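Local atomic coordinates of ASCH domain-containing protein (Pyrococcus horikoshii, PDB entry 2Z0T), a protein that is of unknown function but probably binds RNA through its ASCH domain, a small fold related to the PUA domain. Residues E23-D28 and Q88-E93; R55-F60 and E65-E70; V85-Q88 and R94-K97. All blocks are in the same frame, centred on the assembly; numbering follows the deposited sequence.

Overall arrangement
All three interactions lie within a single ASCH domain, a mixed sheet with helices packed around it. Interaction 1 ties the edge strand 22-26 to the turn before helix 92-98; interaction 2 ties strand 47-57 to the end of helix 60-67 and is nested inside the loop that interaction 1 closes. Interaction 3 opens after interaction 2 ends and joins helices 79-87 and 92-98. Interactions 1 and 3 share Gln88 and their centres are about 4 Å apart; the centre of interaction 2 lies about 12 Å from that of interaction 1 and 13 Å from that of interaction 3. Phe60 meets Tyr90, Tyr86 and Glu95, tying helix 60-67 to helices 79-87 and 92-98 and to the turn holding Tyr90.

Interaction 1 of 3, residues E23-D28 and Q88-E93; sequences EGRLYD and QFYDEE
Leu26 lies over one face of the Tyr90 ring where the edge strand 22-26 of the mixed ASCH sheet, a PUA-like fold, meets the turn leading into helix 92-98. Leu26 CG stands 3.9 Å from the centroid of the Tyr90 ring, 29° off its normal, a CH-pi contact; Leu26 CD1 reaches beyond it to 3.3 Å from Tyr90 CD1. A branched aliphatic side chain suits this place because CG can sit over the face while CD1 packs at the rim of the ring. Phe89 CB covers the opposite face, so the ring is sandwiched, and Phe60 also meets it.

Tyrosine rather than a purely apolar ring fits here because its hydroxyl arrives back at the strand among polar groups. Two waters lie at the hydroxyl edge in the ring plane: one joins Tyr90 OH to Gly24 O, the other joins it to Arg25 NH1. Arg25 starts out pointing away from Tyr90, but a bend at chi2 (-87°) swings its chain round until Arg25 CD is 3.6 Å from Tyr90 OH. The guanidinium, which also donates from NH2 to Gly6 O, is steadied by Glu23, whose OE1 pairs with Lys20. Side-on, it grips one carboxylate oxygen twice: Arg25 NE meets the anti lone pair of Glu23 OE2 at 2.7 Å, and Arg25 NH2 reaches the same OE2 at 2.9 Å.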
# COMPACT_ATOMS: atom_id res chain seq x y z
N GLU A 23 0.97 -2.48 -1.60
CA GLU A 23 0.07 -1.41 -1.22
C GLU A 23 0.72 -0.71 -0.04
O GLU A 23 0.94 -1.32 1.01
CB GLU A 23 -1.31 -1.93 -0.82
CG GLU A 23 -2.22 -0.86 -0.19
CD GLU A 23 -2.50 0.33 -1.11
OE1 GLU A 23 -2.02 0.33 -2.26
OE2 GLU A 23 -3.19 1.27 -0.67
N GLY A 24 1.03 0.57 -0.21
CA GLY A 24 1.65 1.33 0.86
C GLY A 24 0.59 2.06 1.66
O GLY A 24 -0.34 2.62 1.09
N ARG A 25 0.74 2.03 2.98
CA ARG A 25 -0.21 2.67 3.89
C ARG A 25 0.55 3.18 5.11
O ARG A 25 1.71 2.83 5.32
CB ARG A 25 -1.24 1.65 4.38
CG ARG A 25 -2.15 1.11 3.31
CD ARG A 25 -3.36 2.00 3.13
NE ARG A 25 -4.04 1.68 1.88
CZ ARG A 25 -5.33 1.89 1.66
NH1 ARG A 25 -6.09 2.42 2.61
NH2 ARG A 25 -5.84 1.57 0.48
N LEU A 26 -0.12 3.99 5.92
CA LEU A 26 0.48 4.45 7.16
C LEU A 26 0.39 3.21 8.04
O LEU A 26 -0.62 2.50 8.00
CB LEU A 26 -0.33 5.57 7.80
CG LEU A 26 -0.12 6.99 7.29
CD1 LEU A 26 -1.12 7.93 7.96
CD2 LEU A 26 1.31 7.43 7.60
N TYR A 27 1.43 2.95 8.82
CA TYR A 27 1.43 1.80 9.71
C TYR A 27 0.67 2.26 10.96
O TYR A 27 1.23 2.34 12.05
CB TYR A 27 2.87 1.41 10.05
CG TYR A 27 3.03 0.16 10.89
CD1 TYR A 27 2.35 -1.02 10.57
CD2 TYR A 27 3.91 0.14 11.97
CE1 TYR A 27 2.55 -2.18 11.31
CE2 TYR A 27 4.12 -1.02 12.72
CZ TYR A 27 3.43 -2.18 12.38
OH TYR A 27 3.64 -3.32 13.11
N ASP A 28 -0.61 2.59 10.77
CA ASP A 28 -1.45 3.07 11.85
C ASP A 28 -2.14 1.96 12.64
O ASP A 28 -1.88 0.78 12.41
CB ASP A 28 -2.50 4.05 11.30
CG ASP A 28 -3.26 3.49 10.12
OD1 ASP A 28 -3.51 2.27 10.09
OD2 ASP A 28 -3.62 4.27 9.22
N GLN A 88 -0.72 13.46 -0.44
CA GLN A 88 -2.09 13.88 -0.71
C GLN A 88 -3.04 13.15 0.23
O GLN A 88 -4.14 13.62 0.53
CB GLN A 88 -2.46 13.57 -2.17
CG GLN A 88 -1.49 14.16 -3.18
CD GLN A 88 -1.23 15.64 -2.95
OE1 GLN A 88 -2.16 16.45 -2.95
NE2 GLN A 88 0.03 15.99 -2.75
N PHE A 89 -2.59 11.99 0.72
CA PHE A 89 -3.39 11.17 1.63
C PHE A 89 -2.95 11.28 3.09
O PHE A 89 -3.77 11.32 4.00
CB PHE A 89 -3.29 9.69 1.26
CG PHE A 89 -3.74 9.37 -0.14
CD1 PHE A 89 -5.07 9.54 -0.51
CD2 PHE A 89 -2.85 8.85 -1.06
CE1 PHE A 89 -5.50 9.20 -1.79
CE2 PHE A 89 -3.26 8.51 -2.34
CZ PHE A 89 -4.59 8.68 -2.71
N TYR A 90 -1.63 11.31 3.30
CA TYR A 90 -1.08 11.33 4.64
C TYR A 90 -0.11 12.46 4.93
O TYR A 90 0.85 12.67 4.20
CB TYR A 90 -0.37 10.00 4.89
CG TYR A 90 -1.12 8.80 4.35
CD1 TYR A 90 -2.33 8.41 4.90
CD2 TYR A 90 -0.62 8.07 3.27
CE1 TYR A 90 -3.04 7.32 4.39
CE2 TYR A 90 -1.32 6.97 2.75
CZ TYR A 90 -2.53 6.61 3.32
OH TYR A 90 -3.24 5.55 2.81
N ASP A 91 -0.35 13.17 6.03
CA ASP A 91 0.51 14.28 6.43
C ASP A 91 1.78 13.77 7.10
O ASP A 91 1.83 12.64 7.59
CB ASP A 91 -0.22 15.22 7.39
CG ASP A 91 -0.80 14.50 8.58
OD1 ASP A 91 -1.93 13.99 8.48
OD2 ASP A 91 -0.11 14.42 9.63
N GLU A 92 2.79 14.62 7.12
CA GLU A 92 4.08 14.29 7.71
C GLU A 92 4.01 13.93 9.19
O GLU A 92 4.76 13.07 9.66
CB GLU A 92 5.05 15.45 7.49
CG GLU A 92 5.16 15.85 6.03
CD GLU A 92 5.94 17.14 5.84
OE1 GLU A 92 7.18 17.12 6.03
OE2 GLU A 92 5.32 18.17 5.51
N GLU A 93 3.13 14.58 9.95
CA GLU A 93 3.03 14.27 11.37
C GLU A 93 2.60 12.82 11.59
O GLU A 93 3.14 12.13 12.46
CB GLU A 93 2.04 15.21 12.06
CG GLU A 93 2.61 16.59 12.34
CD GLU A 93 3.82 16.55 13.26
OE1 GLU A 93 3.70 15.98 14.36
OE2 GLU A 93 4.88 17.10 12.88
O HOH W 1 -2.22 4.55 0.44
O HOH W 2 -5.43 4.56 4.46

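Interaction 2 of 3, residues R55-F60 and E65-E70; sequences RVYSSF and EKEGIE
Glu67 OE2 lies at the edge of two flat groups at once, in the plane of the Arg55 guanidinium and in that of the Tyr57 ring, on its hydroxyl side. The guanidinium and the Glu67 carboxylate are nearly coplanar, 29° apart, as a paired salt bridge favours, whereas the Tyr57 ring stands steeply against the carboxylate at 75°. Lys66 comes to the ring obliquely, with its CB and CG beside the hydroxyl end.

Arg55 grips Glu67 side-on, one nitrogen to each oxygen. Arg55 NE donates to the syn lone pair of Glu67 OE2 at 2.6 Å, and Arg55 NH2 reaches Glu67 OE1 at 3.1 Å. Tyr57 OH donates to Glu67 OE2 from the anti side, also at 2.6 Å but tilted out of the carboxylate plane. The CB of the glutamate points neither toward nor away from the strand, and it is the bend at chi2 (-65°) that turns the side chain to it. Lys66 CG packs 3.1 Å from Tyr57 OH, and a water links that hydroxyl weakly to Lys66 NZ.

The contact pins helix 60-67 against strand 47-57, the strand that precedes it in the chain. Ser59 caps the start of this helix by bonding to Glu62 N, and Gly68, with positive phi, follows its end. Arg55 and Tyr57, two apart on the strand, point to the same side and so can share one acid.

With Arg55 NH1 also paired to Glu104, the arginine sits between two acids. Gripped by a guanidinium and a phenol, Glu67 is probably ionised; the pair of arginine bonds, one to each oxygen, would hold the carboxylate's rotation at this partly exposed surface, and the Tyr57 OH bond to OE2 would add to it.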
# COMPACT_ATOMS: atom_id res chain seq x y z
N ARG A 55 6.05 -5.40 5.51
CA ARG A 55 7.36 -4.79 5.76
C ARG A 55 7.15 -3.33 6.18
O ARG A 55 6.52 -2.56 5.47
CB ARG A 55 8.25 -4.89 4.51
CG ARG A 55 8.55 -6.33 4.13
CD ARG A 55 9.41 -6.44 2.88
NE ARG A 55 8.66 -6.22 1.65
CZ ARG A 55 7.84 -7.11 1.09
NH1 ARG A 55 7.65 -8.30 1.66
NH2 ARG A 55 7.23 -6.82 -0.05
N VAL A 56 7.68 -2.97 7.35
CA VAL A 56 7.50 -1.63 7.89
C VAL A 56 8.73 -0.74 7.78
O VAL A 56 9.86 -1.17 8.04
CB VAL A 56 7.04 -1.71 9.36
CG1 VAL A 56 6.70 -0.31 9.89
CG2 VAL A 56 5.82 -2.62 9.47
N TYR A 57 8.49 0.52 7.41
CA TYR A 57 9.55 1.51 7.23
C TYR A 57 9.26 2.77 8.04
O TYR A 57 8.16 2.94 8.58
CB TYR A 57 9.64 1.87 5.74
CG TYR A 57 9.94 0.68 4.86
CD1 TYR A 57 11.26 0.26 4.64
CD2 TYR A 57 8.91 -0.05 4.27
CE1 TYR A 57 11.53 -0.86 3.86
CE2 TYR A 57 9.18 -1.17 3.48
CZ TYR A 57 10.49 -1.57 3.29
OH TYR A 57 10.75 -2.68 2.52
N SER A 58 10.25 3.65 8.15
CA SER A 58 10.07 4.88 8.90
C SER A 58 9.45 5.97 8.03
O SER A 58 8.94 6.96 8.55
CB SER A 58 11.42 5.37 9.44
OG SER A 58 12.26 5.79 8.38
N SER A 59 9.48 5.79 6.71
CA SER A 59 8.93 6.79 5.80
C SER A 59 8.53 6.22 4.45
O SER A 59 8.92 5.11 4.07
CB SER A 59 9.96 7.90 5.57
OG SER A 59 11.05 7.43 4.79
N PHE A 60 7.73 6.99 3.71
CA PHE A 60 7.30 6.58 2.38
C PHE A 60 8.49 6.55 1.44
O PHE A 60 8.58 5.69 0.56
CB PHE A 60 6.22 7.54 1.86
CG PHE A 60 4.89 7.38 2.54
CD1 PHE A 60 4.16 6.20 2.39
CD2 PHE A 60 4.38 8.39 3.34
CE1 PHE A 60 2.94 6.03 3.05
CE2 PHE A 60 3.16 8.23 4.00
CZ PHE A 60 2.44 7.04 3.86
N GLU A 65 11.99 3.26 -1.97
CA GLU A 65 13.33 2.91 -2.42
C GLU A 65 13.62 1.41 -2.27
O GLU A 65 14.25 0.80 -3.13
CB GLU A 65 14.37 3.72 -1.63
CG GLU A 65 14.10 5.22 -1.67
CD GLU A 65 15.18 6.05 -1.00
OE1 GLU A 65 15.58 5.71 0.13
OE2 GLU A 65 15.61 7.05 -1.61
N LYS A 66 13.13 0.82 -1.18
CA LYS A 66 13.34 -0.59 -0.90
C LYS A 66 12.41 -1.51 -1.70
O LYS A 66 12.84 -2.54 -2.22
CB LYS A 66 13.13 -0.85 0.60
CG LYS A 66 13.44 -2.26 1.07
CD LYS A 66 14.91 -2.59 0.94
CE LYS A 66 15.24 -3.91 1.62
NZ LYS A 66 15.02 -3.85 3.09
N GLU A 67 11.15 -1.12 -1.81
CA GLU A 67 10.16 -1.92 -2.54
C GLU A 67 10.20 -1.72 -4.06
O GLU A 67 9.73 -2.58 -4.81
CB GLU A 67 8.75 -1.60 -2.03
CG GLU A 67 8.52 -1.90 -0.55
CD GLU A 67 8.61 -3.38 -0.22
OE1 GLU A 67 8.37 -4.20 -1.13
OE2 GLU A 67 8.91 -3.71 0.94
N GLY A 68 10.78 -0.61 -4.51
CA GLY A 68 10.83 -0.34 -5.93
C GLY A 68 9.56 0.41 -6.29
O GLY A 68 8.47 -0.14 -6.22
N ILE A 69 9.71 1.68 -6.66
CA ILE A 69 8.56 2.51 -6.98
C ILE A 69 7.63 1.92 -8.05
O ILE A 69 6.41 2.09 -7.97
CB ILE A 69 9.01 3.92 -7.41
CG1 ILE A 69 7.80 4.84 -7.54
CG2 ILE A 69 9.78 3.85 -8.72
CD1 ILE A 69 8.16 6.29 -7.77
N GLU A 70 8.19 1.22 -9.02
CA GLU A 70 7.38 0.64 -10.08
C GLU A 70 6.41 -0.42 -9.55
O GLU A 70 5.34 -0.63 -10.13
CB GLU A 70 8.27 0.03 -11.16
CG GLU A 70 7.51 -0.54 -12.35
CD GLU A 70 6.44 0.41 -12.86
OE1 GLU A 70 6.76 1.59 -13.11
OE2 GLU A 70 5.28 -0.04 -13.03
O HOH W 3 12.07 -4.18 4.74

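Interaction 3 of 3, residues V85-Q88 and R94-K97; sequences VYRQ and REKK
Arg87 on helix 79-87 and Glu95 on helix 92-98 lie on consecutive helices of the ASCH fold, joined by a short connection, with their CA atoms 9.3 Å apart. The bond between them is a salt bridge at the heart of a small network that includes Lys96.

The extended chain of Glu95, CG anti to the backbone N (chi1 -178°), holds the carboxylate at full reach toward Arg87. Arg87 instead folds at chi2 and chi3, curling its long chain round to present the guanidinium end-on. Both terminal nitrogens converge on one oxygen lying in the guanidinium plane: Arg87 NH2 meets the syn lone pair of Glu95 OE1 at 2.7 Å, and Arg87 NH1 comes nearly along the C-O bond of the same OE1 at 2.9 Å. Arginine suits this place because its branched end can hold the acid while NH1 also bonds Tyr90 O, fastening the connection between the helices.

The other oxygen, Glu95 OE2, accepts from Phe60 N at the start of helix 60-67, so this buried carboxylate joins three helices. It is probably ionised, since a cation and a helix N-terminus would both favour the charge. Lys96 adds a weak salt bridge, its NZ 3.4 Å from Glu95 OE1; the shared anion would offset the nearness of the two positive groups, Lys96 NZ standing 4.2 Å from Arg87 NH2.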
# COMPACT_ATOMS: atom_id res chain seq x y z
N VAL A 85 2.61 11.68 -3.99
CA VAL A 85 1.37 10.92 -4.11
C VAL A 85 0.82 10.62 -2.72
O VAL A 85 -0.36 10.85 -2.45
CB VAL A 85 1.61 9.58 -4.85
CG1 VAL A 85 0.32 8.76 -4.88
CG2 VAL A 85 2.09 9.85 -6.27
N TYR A 86 1.68 10.12 -1.84
CA TYR A 86 1.26 9.80 -0.48
C TYR A 86 0.91 11.02 0.36
O TYR A 86 0.04 10.95 1.23
CB TYR A 86 2.35 8.98 0.23
CG TYR A 86 2.45 7.56 -0.27
CD1 TYR A 86 1.39 6.67 -0.11
CD2 TYR A 86 3.60 7.10 -0.91
CE1 TYR A 86 1.46 5.37 -0.59
CE2 TYR A 86 3.68 5.80 -1.39
CZ TYR A 86 2.61 4.94 -1.23
OH TYR A 86 2.69 3.66 -1.72
N ARG A 87 1.58 12.14 0.10
CA ARG A 87 1.32 13.35 0.86
C ARG A 87 -0.10 13.86 0.66
O ARG A 87 -0.64 14.59 1.50
CB ARG A 87 2.32 14.44 0.50
CG ARG A 87 2.39 15.56 1.54
CD ARG A 87 2.79 14.99 2.90
NE ARG A 87 4.15 14.48 2.88
CZ ARG A 87 4.58 13.47 3.63
NH1 ARG A 87 3.76 12.85 4.46
NH2 ARG A 87 5.85 13.09 3.55
N GLN A 88 -0.72 13.46 -0.44
CA GLN A 88 -2.09 13.88 -0.71
C GLN A 88 -3.04 13.15 0.23
O GLN A 88 -4.14 13.62 0.53
CB GLN A 88 -2.46 13.57 -2.17
CG GLN A 88 -1.49 14.16 -3.18
CD GLN A 88 -1.23 15.64 -2.95
OE1 GLN A 88 -2.16 16.45 -2.95
NE2 GLN A 88 0.03 15.99 -2.75
N ARG A 94 1.63 12.35 10.80
CA ARG A 94 1.16 10.97 10.92
C ARG A 94 2.24 10.00 10.48
O ARG A 94 2.43 8.94 11.08
CB ARG A 94 -0.11 10.77 10.09
CG ARG A 94 -1.35 11.41 10.69
CD ARG A 94 -2.46 11.55 9.65
NE ARG A 94 -3.04 10.27 9.24
CZ ARG A 94 -3.83 10.12 8.18
NH1 ARG A 94 -4.13 11.16 7.42
NH2 ARG A 94 -4.33 8.92 7.90
N GLU A 95 2.96 10.35 9.41
CA GLU A 95 4.03 9.51 8.88
C GLU A 95 5.09 9.30 9.96
O GLU A 95 5.54 8.18 10.20
CB GLU A 95 4.65 10.17 7.64
CG GLU A 95 5.75 9.34 6.98
CD GLU A 95 6.33 10.02 5.76
OE1 GLU A 95 5.89 11.14 5.43
OE2 GLU A 95 7.24 9.43 5.13
N LYS A 96 5.49 10.39 10.61
CA LYS A 96 6.50 10.32 11.66
C LYS A 96 6.00 9.57 12.90
O LYS A 96 6.76 8.86 13.55
CB LYS A 96 6.94 11.74 12.06
CG LYS A 96 7.91 12.40 11.09
CD LYS A 96 7.38 12.42 9.66
CE LYS A 96 8.30 13.17 8.72
NZ LYS A 96 7.79 13.16 7.32
N LYS A 97 4.72 9.73 13.20
CA LYS A 97 4.12 9.08 14.37
C LYS A 97 3.91 7.57 14.24
O LYS A 97 4.16 6.82 15.20
CB LYS A 97 2.77 9.73 14.68
CG LYS A 97 2.02 9.07 15.83
CD LYS A 97 0.63 9.67 15.99
CE LYS A 97 -0.12 9.01 17.13
NZ LYS A 97 -1.50 9.57 17.26